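Local coordinates for thioredoxin domain-containing protein (Sinorhizobium meliloti, PDB 3U5R), which is of uncharacterised biochemical role but, as a thioredoxin-fold member of the AhpC/TSA family, probably works as an antioxidant oxidoreductase, at residues Ala61-Phe66 and Pro145-Tyr150; Asn30-Gly35 and Val157-Phe162; Cys71-Leu76 and Ala165-Gly170. All blocks are in the same frame, centred on the assembly; numbering follows the deposited sequence.

Contact 1 of 3, residues Ala61-Phe66 and Pro145-Tyr150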
loop_
_atom_site.group_PDB
_atom_site.type_symbol
_atom_site.label_atom_id
_atom_site.label_comp_id
_atom_site.label_asym_id
_atom_site.label_seq_id
_atom_site.Cartn_x
_atom_site.Cartn_y
_atom_site.Cartn_z
ATOM N N ALA A 61 -0.165 7.827 11.975
ATOM C CA ALA A 61 -0.812 7.328 10.752
ATOM C C ALA A 61 -0.094 6.124 10.185
ATOM O O ALA A 61 1.168 6.095 10.157
ATOM C CB ALA A 61 -0.924 8.460 9.633
ATOM N N LEU A 62 -0.862 5.161 9.636
ATOM C CA LEU A 62 -0.257 3.967 9.071
ATOM C C LEU A 62 -0.901 3.669 7.728
ATOM O O LEU A 62 -2.157 3.517 7.630
ATOM C CB LEU A 62 -0.369 2.743 10.017
ATOM C CG LEU A 62 -0.098 1.392 9.316
ATOM C CD1 LEU A 62 1.440 1.233 9.133
ATOM C CD2 LEU A 62 -0.621 0.189 10.137
ATOM N N LEU A 63 -0.064 3.636 6.676
ATOM C CA LEU A 63 -0.525 3.261 5.362
ATOM C C LEU A 63 -0.112 1.802 5.060
ATOM O O LEU A 63 1.091 1.471 5.139
ATOM C CB LEU A 63 0.035 4.207 4.297
ATOM C CG LEU A 63 -0.319 3.879 2.845
ATOM C CD1 LEU A 63 -1.822 3.968 2.626
ATOM C CD2 LEU A 63 0.422 4.799 1.888
ATOM N N VAL A 64 -1.074 0.949 4.666
ATOM C CA VAL A 64 -0.770 -0.397 4.258
ATOM C C VAL A 64 -1.090 -0.417 2.774
ATOM O O VAL A 64 -2.233 -0.096 2.376
ATOM C CB VAL A 64 -1.614 -1.440 4.986
ATOM C CG1 VAL A 64 -1.245 -2.886 4.467
ATOM C CG2 VAL A 64 -1.395 -1.339 6.506
ATOM N N ALA A 65 -0.102 -0.786 1.932
ATOM C CA ALA A 65 -0.259 -0.648 0.487
ATOM C C ALA A 65 0.028 -1.924 -0.177
ATOM O O ALA A 65 1.155 -2.465 -0.020
ATOM C CB ALA A 65 0.760 0.494 -0.049
ATOM N N PHE A 66 -0.942 -2.494 -0.880
ATOM C CA PHE A 66 -0.676 -3.732 -1.620
ATOM C C PHE A 66 -0.210 -3.363 -3.024
ATOM O O PHE A 66 -0.948 -2.759 -3.790
ATOM C CB PHE A 66 -1.929 -4.630 -1.674
ATOM C CG PHE A 66 -2.314 -5.137 -0.326
ATOM C CD1 PHE A 66 -1.920 -6.398 0.096
ATOM C CD2 PHE A 66 -2.973 -4.308 0.557
ATOM C CE1 PHE A 66 -2.222 -6.849 1.371
ATOM C CE2 PHE A 66 -3.285 -4.751 1.867
ATOM C CZ PHE A 66 -2.929 -6.022 2.251
ATOM N N PRO A 145 -2.279 -0.968 -7.309
ATOM C CA PRO A 145 -2.033 -0.707 -5.914
ATOM C C PRO A 145 -3.365 -0.616 -5.181
ATOM O O PRO A 145 -4.357 -0.149 -5.766
ATOM C CB PRO A 145 -1.435 0.670 -5.929
ATOM C CG PRO A 145 -2.142 1.391 -7.126
ATOM C CD PRO A 145 -2.393 0.271 -8.112
ATOM N N ASP A 146 -3.391 -1.024 -3.907
ATOM C CA ASP A 146 -4.609 -0.884 -3.062
ATOM C C ASP A 146 -4.170 -0.239 -1.756
ATOM O O ASP A 146 -3.338 -0.818 -1.044
ATOM C CB ASP A 146 -5.205 -2.286 -2.782
ATOM C CG ASP A 146 -6.719 -2.249 -2.590
ATOM O OD1 ASP A 146 -7.249 -1.159 -2.265
ATOM O OD2 ASP A 146 -7.351 -3.296 -2.815
ATOM N N PHE A 147 -4.605 0.989 -1.492
ATOM C CA PHE A 147 -4.116 1.737 -0.340
ATOM C C PHE A 147 -5.115 1.802 0.808
ATOM O O PHE A 147 -6.278 2.188 0.595
ATOM C CB PHE A 147 -3.845 3.191 -0.765
ATOM C CG PHE A 147 -2.776 3.322 -1.847
ATOM C CD1 PHE A 147 -1.422 3.291 -1.491
ATOM C CD2 PHE A 147 -3.124 3.531 -3.201
ATOM C CE1 PHE A 147 -0.417 3.435 -2.471
ATOM C CE2 PHE A 147 -2.108 3.675 -4.187
ATOM C CZ PHE A 147 -0.752 3.611 -3.806
ATOM N N PHE A 148 -4.669 1.473 2.028
ATOM C CA PHE A 148 -5.551 1.522 3.203
ATOM C C PHE A 148 -4.850 2.419 4.231
ATOM O O PHE A 148 -3.767 2.050 4.718
ATOM C CB PHE A 148 -5.698 0.105 3.821
ATOM C CG PHE A 148 -6.357 -0.960 2.933
ATOM C CD1 PHE A 148 -5.682 -1.580 1.878
ATOM C CD2 PHE A 148 -7.660 -1.416 3.227
ATOM C CE1 PHE A 148 -6.299 -2.547 1.090
ATOM C CE2 PHE A 148 -8.268 -2.414 2.493
ATOM C CZ PHE A 148 -7.607 -3.009 1.412
ATOM N N LEU A 149 -5.427 3.576 4.592
ATOM C CA LEU A 149 -4.831 4.434 5.560
ATOM C C LEU A 149 -5.599 4.304 6.906
ATOM O O LEU A 149 -6.840 4.459 6.902
ATOM C CB LEU A 149 -4.905 5.925 5.116
ATOM C CG LEU A 149 -4.225 6.965 6.032
ATOM C CD1 LEU A 149 -2.662 6.761 6.066
ATOM C CD2 LEU A 149 -4.567 8.304 5.514
ATOM N N TYR A 150 -4.842 4.136 7.999
ATOM C CA TYR A 150 -5.359 4.022 9.366
ATOM C C TYR A 150 -4.892 5.184 10.238
ATOM O O TYR A 150 -3.767 5.690 10.073
ATOM C CB TYR A 150 -4.886 2.721 9.997
ATOM C CG TYR A 150 -5.386 1.565 9.184
ATOM C CD1 TYR A 150 -6.670 1.045 9.408
ATOM C CD2 TYR A 150 -4.589 1.023 8.140
ATOM C CE1 TYR A 150 -7.142 -0.028 8.657
ATOM C CE2 TYR A 150 -5.091 -0.027 7.311
ATOM C CZ TYR A 150 -6.364 -0.531 7.599
ATOM O OH TYR A 150 -6.880 -1.543 6.801
#

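Contact 2 of 3, residues Asn30-Gly35 and Val157-Phe162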
loop_
_atom_site.group_PDB
_atom_site.type_symbol
_atom_site.label_atom_id
_atom_site.label_comp_id
_atom_site.label_asym_id
_atom_site.label_seq_id
_atom_site.Cartn_x
_atom_site.Cartn_y
_atom_site.Cartn_z
ATOM N N ASN A 30 -12.048 -3.037 -3.491
ATOM C CA ASN A 30 -13.322 -3.291 -2.814
ATOM C C ASN A 30 -13.887 -2.109 -2.025
ATOM O O ASN A 30 -13.134 -1.214 -1.627
ATOM C CB ASN A 30 -13.187 -4.498 -1.888
ATOM C CG ASN A 30 -13.006 -5.827 -2.659
ATOM O OD1 ASN A 30 -13.602 -6.021 -3.732
ATOM N ND2 ASN A 30 -12.239 -6.767 -2.081
ATOM N N SER A 31 -15.216 -2.117 -1.779
ATOM C CA SER A 31 -15.870 -1.189 -0.820
ATOM C C SER A 31 -15.721 -1.728 0.566
ATOM O O SER A 31 -16.458 -2.615 1.005
ATOM C CB SER A 31 -17.356 -1.052 -1.054
ATOM O OG SER A 31 -17.530 -0.767 -2.420
ATOM N N ILE A 32 -14.769 -1.192 1.266
ATOM C CA ILE A 32 -14.486 -1.667 2.590
ATOM C C ILE A 32 -15.024 -0.580 3.470
ATOM O O ILE A 32 -14.795 0.623 3.225
ATOM C CB ILE A 32 -12.955 -1.807 2.806
ATOM C CG1 ILE A 32 -12.326 -2.724 1.724
ATOM C CG2 ILE A 32 -12.666 -2.269 4.234
ATOM C CD1 ILE A 32 -12.443 -4.238 2.022
ATOM N N THR A 33 -15.703 -0.974 4.525
ATOM C CA THR A 33 -16.358 -0.004 5.363
ATOM C C THR A 33 -15.344 0.828 6.137
ATOM O O THR A 33 -14.487 0.255 6.799
ATOM C CB THR A 33 -17.332 -0.771 6.314
ATOM O OG1 THR A 33 -18.312 -1.348 5.433
ATOM C CG2 THR A 33 -18.016 0.225 7.263
ATOM N N LEU A 34 -15.455 2.159 6.087
ATOM C CA LEU A 34 -14.576 2.974 6.931
ATOM C C LEU A 34 -14.750 2.652 8.431
ATOM O O LEU A 34 -15.901 2.410 8.886
ATOM C CB LEU A 34 -14.783 4.490 6.681
ATOM C CG LEU A 34 -14.431 4.961 5.263
ATOM C CD1 LEU A 34 -14.679 6.519 5.126
ATOM C CD2 LEU A 34 -12.941 4.560 4.930
ATOM N N GLY A 35 -13.629 2.667 9.180
ATOM C CA GLY A 35 -13.642 2.342 10.594
ATOM C C GLY A 35 -13.117 0.958 10.874
ATOM O O GLY A 35 -12.761 0.653 12.012
ATOM N N VAL A 157 -9.454 5.027 7.687
ATOM C CA VAL A 157 -9.974 6.358 7.404
ATOM C C VAL A 157 -9.937 6.726 5.969
ATOM O O VAL A 157 -10.657 7.644 5.559
ATOM C CB VAL A 157 -9.254 7.475 8.182
ATOM C CG1 VAL A 157 -9.643 7.427 9.728
ATOM C CG2 VAL A 157 -7.646 7.378 8.046
ATOM N N TYR A 158 -9.081 6.058 5.178
ATOM C CA TYR A 158 -9.110 6.337 3.742
ATOM C C TYR A 158 -8.775 5.056 3.023
ATOM O O TYR A 158 -7.864 4.334 3.447
ATOM C CB TYR A 158 -8.107 7.468 3.343
ATOM C CG TYR A 158 -8.015 7.709 1.825
ATOM C CD1 TYR A 158 -8.842 8.658 1.215
ATOM C CD2 TYR A 158 -7.129 6.990 1.009
ATOM C CE1 TYR A 158 -8.791 8.908 -0.191
ATOM C CE2 TYR A 158 -7.046 7.239 -0.424
ATOM C CZ TYR A 158 -7.879 8.178 -0.988
ATOM O OH TYR A 158 -7.877 8.430 -2.301
ATOM N N HIS A 159 -9.536 4.768 1.966
ATOM C CA HIS A 159 -9.358 3.586 1.164
ATOM C C HIS A 159 -9.634 4.018 -0.261
ATOM O O HIS A 159 -10.748 4.332 -0.633
ATOM C CB HIS A 159 -10.258 2.402 1.627
ATOM C CG HIS A 159 -10.122 1.178 0.789
ATOM N ND1 HIS A 159 -8.897 0.722 0.341
ATOM C CD2 HIS A 159 -11.045 0.349 0.256
ATOM C CE1 HIS A 159 -9.071 -0.350 -0.396
ATOM N NE2 HIS A 159 -10.366 -0.601 -0.456
ATOM N N GLY A 160 -8.587 4.122 -1.071
ATOM C CA GLY A 160 -8.832 4.507 -2.472
ATOM C C GLY A 160 -7.540 4.901 -3.187
ATOM O O GLY A 160 -6.446 4.499 -2.796
ATOM N N GLN A 161 -7.725 5.641 -4.264
ATOM C CA GLN A 161 -6.662 5.999 -5.220
ATOM C C GLN A 161 -5.564 6.852 -4.575
ATOM O O GLN A 161 -5.743 7.662 -3.587
ATOM C CB GLN A 161 -7.307 6.720 -6.443
ATOM C CG GLN A 161 -7.694 8.193 -6.165
ATOM C CD GLN A 161 -8.341 8.856 -7.413
ATOM O OE1 GLN A 161 -8.587 8.196 -8.399
ATOM N NE2 GLN A 161 -8.601 10.118 -7.346
ATOM N N PHE A 162 -4.376 6.724 -5.118
ATOM C CA PHE A 162 -3.240 7.588 -4.688
ATOM C C PHE A 162 -3.549 9.013 -5.163
ATOM O O PHE A 162 -3.305 10.056 -4.465
ATOM C CB PHE A 162 -1.979 6.972 -5.355
ATOM C CG PHE A 162 -0.677 7.623 -4.996
ATOM C CD1 PHE A 162 -0.216 7.623 -3.678
ATOM C CD2 PHE A 162 0.139 8.174 -6.008
ATOM C CE1 PHE A 162 1.035 8.226 -3.343
ATOM C CE2 PHE A 162 1.392 8.772 -5.723
ATOM C CZ PHE A 162 1.872 8.784 -4.374
HETATM O O HOH W 1 -9.919 -3.551 -1.928
#

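Contact 3 of 3, residues Cys71-Leu76 and Ala165-Gly170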
loop_
_atom_site.group_PDB
_atom_site.type_symbol
_atom_site.label_atom_id
_atom_site.label_comp_id
_atom_site.label_asym_id
_atom_site.label_seq_id
_atom_site.Cartn_x
_atom_site.Cartn_y
_atom_site.Cartn_z
ATOM N N CYS A 71 3.047 -4.730 -12.260
ATOM C CA CYS A 71 1.775 -4.095 -12.620
ATOM C C CYS A 71 1.952 -2.613 -13.172
ATOM O O CYS A 71 2.514 -1.777 -12.499
ATOM C CB CYS A 71 0.844 -4.095 -11.370
ATOM S SG CYS A 71 -0.614 -3.061 -11.665
ATOM N N PRO A 72 1.481 -2.282 -14.420
ATOM C CA PRO A 72 1.555 -0.887 -14.981
ATOM C C PRO A 72 0.940 0.186 -14.106
ATOM O O PRO A 72 1.414 1.340 -14.072
ATOM C CB PRO A 72 0.761 -0.959 -16.289
ATOM C CG PRO A 72 0.798 -2.414 -16.657
ATOM C CD PRO A 72 0.831 -3.210 -15.373
ATOM N N PHE A 73 -0.072 -0.156 -13.341
ATOM C CA PHE A 73 -0.660 0.856 -12.439
ATOM C C PHE A 73 0.220 1.161 -11.255
ATOM O O PHE A 73 0.180 2.301 -10.742
ATOM C CB PHE A 73 -2.069 0.411 -11.957
ATOM C CG PHE A 73 -3.015 0.287 -13.068
ATOM C CD1 PHE A 73 -2.970 -0.813 -13.897
ATOM C CD2 PHE A 73 -3.900 1.333 -13.345
ATOM C CE1 PHE A 73 -3.824 -0.885 -14.981
ATOM C CE2 PHE A 73 -4.752 1.286 -14.439
ATOM C CZ PHE A 73 -4.690 0.181 -15.253
ATOM N N VAL A 74 1.006 0.172 -10.793
ATOM C CA VAL A 74 2.003 0.476 -9.808
ATOM C C VAL A 74 3.252 1.135 -10.403
ATOM O O VAL A 74 3.813 2.037 -9.806
ATOM C CB VAL A 74 2.398 -0.813 -9.061
ATOM C CG1 VAL A 74 3.641 -0.586 -8.112
ATOM C CG2 VAL A 74 1.172 -1.321 -8.282
ATOM N N VAL A 75 3.734 0.630 -11.555
ATOM C CA VAL A 75 4.877 1.280 -12.271
ATOM C C VAL A 75 4.665 2.789 -12.418
ATOM O O VAL A 75 5.548 3.632 -12.088
ATOM C CB VAL A 75 5.174 0.531 -13.656
ATOM C CG1 VAL A 75 6.129 1.373 -14.648
ATOM C CG2 VAL A 75 5.770 -0.924 -13.358
ATOM N N LEU A 76 3.466 3.162 -12.850
ATOM C CA LEU A 76 3.103 4.585 -12.900
ATOM C C LEU A 76 3.472 5.447 -11.648
ATOM O O LEU A 76 3.911 6.609 -11.788
ATOM C CB LEU A 76 1.600 4.720 -13.173
ATOM C CG LEU A 76 1.085 6.145 -13.296
ATOM C CD1 LEU A 76 1.431 6.837 -14.646
ATOM C CD2 LEU A 76 -0.422 6.079 -13.100
ATOM N N ALA A 165 -4.201 10.030 -11.401
ATOM C CA ALA A 165 -3.370 9.573 -12.526
ATOM C C ALA A 165 -3.629 8.091 -12.834
ATOM O O ALA A 165 -3.766 7.214 -11.902
ATOM C CB ALA A 165 -1.875 9.824 -12.250
ATOM N N ARG A 166 -3.677 7.786 -14.139
ATOM C CA ARG A 166 -3.801 6.403 -14.630
ATOM C C ARG A 166 -2.855 6.224 -15.812
ATOM O O ARG A 166 -2.490 7.198 -16.428
ATOM C CB ARG A 166 -5.265 6.114 -15.116
ATOM C CG ARG A 166 -6.368 6.331 -13.998
ATOM C CD ARG A 166 -6.351 5.179 -12.917
ATOM N NE ARG A 166 -7.430 5.310 -11.917
ATOM C CZ ARG A 166 -7.417 6.060 -10.804
ATOM N NH1 ARG A 166 -6.363 6.836 -10.519
ATOM N NH2 ARG A 166 -8.499 6.067 -9.957
ATOM N N PRO A 167 -2.403 5.006 -16.090
ATOM C CA PRO A 167 -1.460 4.875 -17.225
ATOM C C PRO A 167 -2.116 5.417 -18.514
ATOM O O PRO A 167 -3.219 4.966 -18.845
ATOM C CB PRO A 167 -1.336 3.383 -17.356
ATOM C CG PRO A 167 -1.529 2.925 -15.949
ATOM C CD PRO A 167 -2.548 3.735 -15.358
ATOM N N GLY A 168 -1.473 6.396 -19.153
ATOM C CA GLY A 168 -1.915 6.939 -20.453
ATOM C C GLY A 168 -2.981 8.001 -20.340
ATOM O O GLY A 168 -3.435 8.505 -21.390
ATOM N N ASN A 169 -3.404 8.366 -19.103
ATOM C CA ASN A 169 -4.488 9.411 -19.017
ATOM C C ASN A 169 -3.958 10.823 -18.963
ATOM O O ASN A 169 -4.726 11.767 -18.834
ATOM C CB ASN A 169 -5.565 9.161 -17.899
ATOM C CG ASN A 169 -5.144 9.624 -16.507
ATOM O OD1 ASN A 169 -3.994 9.999 -16.243
ATOM N ND2 ASN A 169 -6.115 9.599 -15.585
ATOM N N GLY A 170 -2.633 10.979 -19.015
ATOM C CA GLY A 170 -2.089 12.334 -19.115
ATOM C C GLY A 170 -1.895 13.127 -17.838
ATOM O O GLY A 170 -1.295 14.184 -17.909
#

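Contact 1 of 3, residues Ala61-Phe66 and Pro145-Tyr150
The rings of F66, F148 and Y150 share one face of the sheet, and each meets a backbone carbonyl of the opposite strand at its edge: D146 O for F66, V64 O for F148 and L62 O for Y150. In all three, CG lies beside the backbone N (chi1 -66° in F66), which carries the ring edge to the very oxygen that accepts that residue's own N-H. The F66 and F148 rings approach obliquely, CD2 of F66 lying 3.8 Å from CE1 of F148, while H159 of the next strand stacks on the F148 ring. V64 slants across Y150, its CG2 4.0 Å from CE2 of the tyrosine. On the other face F147 meets A65, whose CB is 3.8 Å from F147 CD1, and L63 crosses F147 obliquely, its CD1 4.0 Å from F147 CB. L149 reaches back across the same face to bring its CD1 within 4.1 Å of L63 CB. Between the two layers of side chains, three antiparallel hydrogen-bonded pairs, L62-Y150, V64-F148 and F66-D146, hold the backbones together; the bond from V64 N to F148 O is 2.9 Å long and nearly straight at 173°. All twelve residues are buried. Helix 176-186 covers the face of L63 and L149, and strand 93-99 runs parallel to 61-66 along its other edge. P145, preceded by a cis peptide, leads into 146-150, and this cis-proline entry to the antiparallel strand beside the central one of a mixed sheet is a hallmark of the thioredoxin fold.

Contact 2 of 3, residues Asn30-Gly35 and Val157-Phe162
A histidine ring that meets the carbonyl of an irregular loop at its edge is the striking feature here: NE2 of H159 comes 3.1 Å from N30 O, which lies near the plane of the imidazole. With its CG anti to the backbone N (chi1 178°), the histidine stretches out from its strand toward this loop. A water lies in the ring plane beyond NE2, on the CE1 side, taking the N-H of N30 at 2.7 Å and making a weak contact of 3.3 Å with H159 NE2. I32 contributes its CG1 branch, which slants in toward the ring to 3.6 Å from H159 NE2. At the other end of the imidazole, ND1 is hydrogen-bonded to F147 O. An alanine in place of H159 would probably leave F147 O without this partner and open a gap beneath I32 and beside N30 O. Farther along, L34 lays its CD2 against the strand backbone, 3.8 Å from V157 C. There V157 and Y158 both face L149, a classic beta bulge. Y158 turns away from the loop, and its hydroxyl donates to Q161 O at 2.6 Å, lying in the plane of that carbonyl, which ties the strand to the chain that follows it. The loop 30-35, coming after strand 27-28, lies over the sheet face that carries F148 and the H159 ring, with G35 bonded to L156 through the backbone; helix 176-186 packs on the other face, on the side chains of V157 and Y158.

Contact 3 of 3, residues Cys71-Leu76 and Ala165-Gly170
The short helix 72-75, with C71 at its N-cap, occupies the place where thioredoxin-fold enzymes commonly carry a reactive cysteine, although no such role is established for this one; its F73 and L76 pack against a type II turn running from R166 to N169. P167 lies over one face of the F73 ring in a CH-pi contact, CG standing 4.0 Å from the ring centroid and 16° off the normal. The proline's CD approaches the rim of the same ring, 3.4 Å from F73 CD2, and the two side chains, which cross at about a right angle, fit closely. C71 SG lies in the plane of the phenyl at its CD1 side, and the methylene CD of R166 meets the opposite side, 4.5 Å from F73 CE2. L76 extends its CG anti to the backbone N (chi1 -178°), sending CD2 over the turn's backbone to 3.6 Å from R166 C and 4.1 Å from A165 CB. The meeting between the segments is therefore apolar, and the polar work is done within segment 165-170. R166 N donates to N169 OD1 at 3.1 Å, and N169 N returns the favour to R166 O; G168, with positive phi, sits at the third position of the turn. The guanidinium of R166 folds back so that NH1 bonds to A165 O at 3.0 Å, with the oxygen in the guanidinium plane but the donor well above the carbonyl plane. Its other terminal nitrogen, NH2, is hydrogen-bonded to Q161 OE1. The turn belongs to the loop between strand 156-160 and helix 176-186, while strand 199-202 lies beneath: C201 touches C71 and P72, and I199 touches F73 and R166.

Contacts 1 and 2 meet in one sheet, their centres about 9 Å apart: strand 146-150 of contact 1 neighbours strand 156-160 of contact 2, and L149 binds the bulge through probable hydrogen bonds of 2.8 Å from V157 N to L149 O and from L149 N to Y158 O. Contact 3 lies off the sheet's end, about 18 Å from the centre of contact 1 and about 20 Å from that of contact 2, yet it touches both. F73 CB packs 3.9 Å from P145 CD, which brings the cis-proline up to the helix that follows C71, the likely active-site region in this family. Q161 OE1 meets R166 NH2 at 2.6 Å, tying segment 157-162 to the turn.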